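Transcriptional regulator (Streptococcus dysgalactiae, PDB 4YV9) probably binds DNA as a quorum-sensing transcriptional regulator and serves as the receptor for short SHP peptide pheromones. Local coordinates at residues T131-W140 / L162-A172. Residues are numbered along the deposited sequence; the frame is centred on the assembly and turned at random.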
loop_
_atom_site.group_PDB
_atom_site.type_symbol
_atom_site.label_atom_id
_atom_site.label_comp_id
_atom_site.label_asym_id
_atom_site.label_seq_id
_atom_site.Cartn_x
_atom_site.Cartn_y
_atom_site.Cartn_z
ATOM N N THR B 131 26.097 5.074 -4.398
ATOM C CA THR B 131 25.467 6.300 -4.887
ATOM C C THR B 131 25.618 6.402 -6.415
ATOM O O THR B 131 24.695 6.845 -7.108
ATOM C CB THR B 131 26.031 7.571 -4.198
ATOM O OG1 THR B 131 27.451 7.666 -4.381
ATOM C CG2 THR B 131 25.709 7.550 -2.713
ATOM N N ASP B 132 26.764 5.968 -6.933
ATOM C CA ASP B 132 26.959 5.899 -8.374
ATOM C C ASP B 132 25.918 4.980 -9.024
ATOM O O ASP B 132 25.321 5.347 -10.039
ATOM C CB ASP B 132 28.374 5.422 -8.718
ATOM C CG ASP B 132 29.420 6.513 -8.546
ATOM O OD1 ASP B 132 29.048 7.673 -8.260
ATOM O OD2 ASP B 132 30.621 6.207 -8.705
ATOM N N TYR B 133 25.697 3.796 -8.447
ATOM C CA TYR B 133 24.631 2.908 -8.912
ATOM C C TYR B 133 23.276 3.617 -8.911
ATOM O O TYR B 133 22.517 3.532 -9.887
ATOM C CB TYR B 133 24.527 1.637 -8.046
ATOM C CG TYR B 133 23.252 0.864 -8.314
ATOM C CD1 TYR B 133 23.054 0.224 -9.534
ATOM C CD2 TYR B 133 22.228 0.808 -7.366
ATOM C CE1 TYR B 133 21.879 -0.464 -9.807
ATOM C CE2 TYR B 133 21.037 0.112 -7.625
ATOM C CZ TYR B 133 20.877 -0.518 -8.851
ATOM O OH TYR B 133 19.723 -1.194 -9.132
ATOM N N LEU B 134 22.984 4.310 -7.810
ATOM C CA LEU B 134 21.684 4.953 -7.611
ATOM C C LEU B 134 21.455 6.090 -8.609
ATOM O O LEU B 134 20.337 6.272 -9.122
ATOM C CB LEU B 134 21.563 5.481 -6.176
ATOM C CG LEU B 134 21.368 4.414 -5.085
ATOM C CD1 LEU B 134 21.301 5.050 -3.705
ATOM C CD2 LEU B 134 20.100 3.601 -5.346
ATOM N N PHE B 135 22.516 6.843 -8.893
ATOM C CA PHE B 135 22.430 7.882 -9.915
ATOM C C PHE B 135 22.217 7.279 -11.306
ATOM O O PHE B 135 21.634 7.919 -12.178
ATOM C CB PHE B 135 23.685 8.760 -9.907
ATOM C CG PHE B 135 23.646 9.862 -8.890
ATOM C CD1 PHE B 135 22.663 10.841 -8.948
ATOM C CD2 PHE B 135 24.600 9.936 -7.891
ATOM C CE1 PHE B 135 22.623 11.872 -8.021
ATOM C CE2 PHE B 135 24.571 10.954 -6.957
ATOM C CZ PHE B 135 23.581 11.926 -7.017
ATOM N N SER B 136 22.676 6.043 -11.498
ATOM C CA SER B 136 22.657 5.401 -12.814
ATOM C C SER B 136 21.304 4.795 -13.179
ATOM O O SER B 136 21.049 4.495 -14.340
ATOM C CB SER B 136 23.738 4.317 -12.889
ATOM O OG SER B 136 23.288 3.095 -12.330
ATOM N N VAL B 137 20.444 4.613 -12.185
ATOM C CA VAL B 137 19.132 3.995 -12.384
ATOM C C VAL B 137 18.113 4.976 -13.027
ATOM O O VAL B 137 18.124 6.163 -12.712
ATOM C CB VAL B 137 18.600 3.465 -11.031
ATOM C CG1 VAL B 137 17.134 3.167 -11.101
ATOM C CG2 VAL B 137 19.385 2.207 -10.600
ATOM N N GLU B 138 17.251 4.492 -13.929
ATOM C CA GLU B 138 16.279 5.361 -14.614
ATOM C C GLU B 138 14.931 5.460 -13.884
ATOM O O GLU B 138 14.256 6.495 -13.933
ATOM C CB GLU B 138 16.052 4.881 -16.052
ATOM C CG GLU B 138 17.276 4.920 -16.938
ATOM C CD GLU B 138 17.776 6.339 -17.220
ATOM O OE1 GLU B 138 16.975 7.308 -17.160
ATOM O OE2 GLU B 138 18.979 6.473 -17.533
ATOM N N GLN B 139 14.548 4.360 -13.250
ATOM C CA GLN B 139 13.397 4.272 -12.363
ATOM C C GLN B 139 13.709 3.578 -11.059
ATOM O O GLN B 139 14.187 2.448 -11.015
ATOM C CB GLN B 139 12.236 3.613 -13.100
ATOM C CG GLN B 139 11.578 2.335 -12.549
ATOM C CD GLN B 139 10.230 2.128 -13.225
ATOM O OE1 GLN B 139 10.023 2.686 -14.305
ATOM N NE2 GLN B 139 9.371 1.220 -12.680
ATOM N N TRP B 140 13.426 4.296 -9.989
ATOM C CA TRP B 140 13.689 3.841 -8.645
ATOM C C TRP B 140 12.596 2.875 -8.231
ATOM O O TRP B 140 11.409 3.181 -8.339
ATOM C CB TRP B 140 13.753 5.033 -7.706
ATOM C CG TRP B 140 15.011 5.826 -7.799
ATOM C CD1 TRP B 140 15.547 6.392 -8.905
ATOM C CD2 TRP B 140 15.875 6.166 -6.711
ATOM N NE1 TRP B 140 16.697 7.059 -8.584
ATOM C CE2 TRP B 140 16.924 6.934 -7.236
ATOM C CE3 TRP B 140 15.865 5.880 -5.341
ATOM C CZ2 TRP B 140 17.962 7.433 -6.445
ATOM C CZ3 TRP B 140 16.889 6.378 -4.550
ATOM C CH2 TRP B 140 17.928 7.146 -5.108
ATOM N N LEU B 162 20.663 15.424 -3.792
ATOM C CA LEU B 162 20.583 15.183 -5.228
ATOM C C LEU B 162 19.976 13.811 -5.523
ATOM O O LEU B 162 19.216 13.659 -6.480
ATOM C CB LEU B 162 21.966 15.306 -5.873
ATOM C CG LEU B 162 22.536 16.723 -5.912
ATOM C CD1 LEU B 162 23.882 16.762 -6.630
ATOM C CD2 LEU B 162 21.536 17.678 -6.558
ATOM N N LEU B 163 20.302 12.827 -4.690
ATOM C CA LEU B 163 19.743 11.488 -4.826
ATOM C C LEU B 163 18.258 11.501 -4.523
ATOM O O LEU B 163 17.478 10.796 -5.166
ATOM C CB LEU B 163 20.454 10.494 -3.902
ATOM C CG LEU B 163 21.815 9.982 -4.379
ATOM C CD1 LEU B 163 22.491 9.127 -3.298
ATOM C CD2 LEU B 163 21.665 9.201 -5.684
ATOM N N THR B 164 17.870 12.310 -3.545
ATOM C CA THR B 164 16.468 12.419 -3.173
ATOM C C THR B 164 15.659 13.011 -4.332
ATOM O O THR B 164 14.571 12.513 -4.644
ATOM C CB THR B 164 16.286 13.274 -1.900
ATOM O OG1 THR B 164 17.042 12.698 -0.824
ATOM C CG2 THR B 164 14.813 13.325 -1.500
ATOM N N LYS B 165 16.200 14.055 -4.971
ATOM C CA LYS B 165 15.573 14.669 -6.146
ATOM C C LYS B 165 15.369 13.639 -7.259
ATOM O O LYS B 165 14.318 13.605 -7.893
ATOM C CB LYS B 165 16.408 15.841 -6.688
ATOM C CG LYS B 165 16.265 17.146 -5.914
ATOM C CD LYS B 165 17.016 18.300 -6.590
ATOM C CE LYS B 165 16.366 18.692 -7.901
ATOM N NZ LYS B 165 17.063 19.835 -8.564
ATOM N N GLU B 166 16.384 12.817 -7.502
ATOM C CA GLU B 166 16.271 11.756 -8.494
ATOM C C GLU B 166 15.133 10.811 -8.142
ATOM O O GLU B 166 14.295 10.503 -8.990
ATOM C CB GLU B 166 17.586 10.986 -8.617
ATOM C CG GLU B 166 18.680 11.765 -9.323
ATOM C CD GLU B 166 18.190 12.419 -10.599
ATOM O OE1 GLU B 166 17.781 11.697 -11.534
ATOM O OE2 GLU B 166 18.200 13.665 -10.660
HETATM N N MSE B 167 15.081 10.386 -6.883
HETATM C CA MSE B 167 14.093 9.408 -6.437
HETATM C C MSE B 167 12.652 9.908 -6.523
HETATM O O MSE B 167 11.774 9.188 -7.005
HETATM C CB MSE B 167 14.383 8.982 -5.001
HETATM C CG MSE B 167 13.272 8.165 -4.369
HETATM SE SE MSE B 167 13.637 7.941 -2.444
HETATM C CE MSE B 167 13.418 9.803 -1.900
ATOM N N VAL B 168 12.410 11.139 -6.070
ATOM C CA VAL B 168 11.051 11.680 -6.085
ATOM C C VAL B 168 10.521 11.914 -7.500
ATOM O O VAL B 168 9.310 11.919 -7.719
ATOM C CB VAL B 168 10.948 13.007 -5.298
ATOM C CG1 VAL B 168 11.118 12.762 -3.845
ATOM C CG2 VAL B 168 11.974 14.010 -5.783
ATOM N N THR B 169 11.420 12.090 -8.462
ATOM C CA THR B 169 10.992 12.351 -9.829
ATOM C C THR B 169 11.020 11.099 -10.716
ATOM O O THR B 169 10.531 11.125 -11.854
ATOM C CB THR B 169 11.854 13.465 -10.480
ATOM O OG1 THR B 169 13.233 13.078 -10.488
ATOM C CG2 THR B 169 11.713 14.771 -9.703
ATOM N N SER B 170 11.530 9.998 -10.181
ATOM C CA SER B 170 11.717 8.790 -10.974
ATOM C C SER B 170 11.250 7.497 -10.311
ATOM O O SER B 170 11.736 6.430 -10.659
ATOM C CB SER B 170 13.198 8.638 -11.331
ATOM O OG SER B 170 13.754 9.878 -11.732
ATOM N N PHE B 171 10.332 7.561 -9.357
ATOM C CA PHE B 171 9.874 6.319 -8.741
ATOM C C PHE B 171 8.594 5.891 -9.429
ATOM O O PHE B 171 7.890 6.714 -10.017
ATOM C CB PHE B 171 9.645 6.472 -7.236
ATOM C CG PHE B 171 8.400 7.231 -6.893
ATOM C CD1 PHE B 171 8.406 8.618 -6.863
ATOM C CD2 PHE B 171 7.217 6.560 -6.616
ATOM C CE1 PHE B 171 7.245 9.322 -6.565
ATOM C CE2 PHE B 171 6.073 7.251 -6.311
ATOM C CZ PHE B 171 6.076 8.634 -6.290
ATOM N N ALA B 172 8.280 4.606 -9.353
ATOM C CA ALA B 172 7.071 4.117 -10.006
ATOM C C ALA B 172 6.041 3.648 -8.992
ATOM O O ALA B 172 6.376 2.937 -8.043
ATOM C CB ALA B 172 7.410 2.996 -10.972
#
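Trp140 lays one indole face against helix 157-169, where Met167 CB stands 3.5 Å from the centroid of its six-membered ring in a CH-pi contact. The selenium of this selenomethionine lies obliquely beside the same ring, a Met-aromatic contact at 4.9 Å from SE to the centroid. Leu134 CD2 packs over the opposite indole face, so the indole lies between Leu134 of its own segment and Met167 of the other. Toward the start of both segments, Leu163 CD2 sits almost on the normal of the Phe135 ring, 3.4 Å from its centroid, while Leu162 CB meets that ring at its edge and Leu163 CD1 reaches Thr131 CG2 (3.6 Å). Trp140 is anchored through its backbone: its N donates to Ser170 O (2.8 Å, 157° at the hydrogen), part of an isolated beta bridge between Trp140 and Phe171. Ser170 is held in turn by its OG, beside its own backbone N (chi1 -43°), which donates to Glu166 O (2.9 Å), tying Ser170 back to Glu166, four residues earlier. The helical segments 131-136 and 162-169 run in the same general direction, 33° apart, consistent with the TPR-type helical repeat fold of the Rgg C-terminal domain; helix 142-151 intervenes in sequence and packs Leu148 on Trp140 and Met167, while helix 179-197 covers Val168 and Phe171.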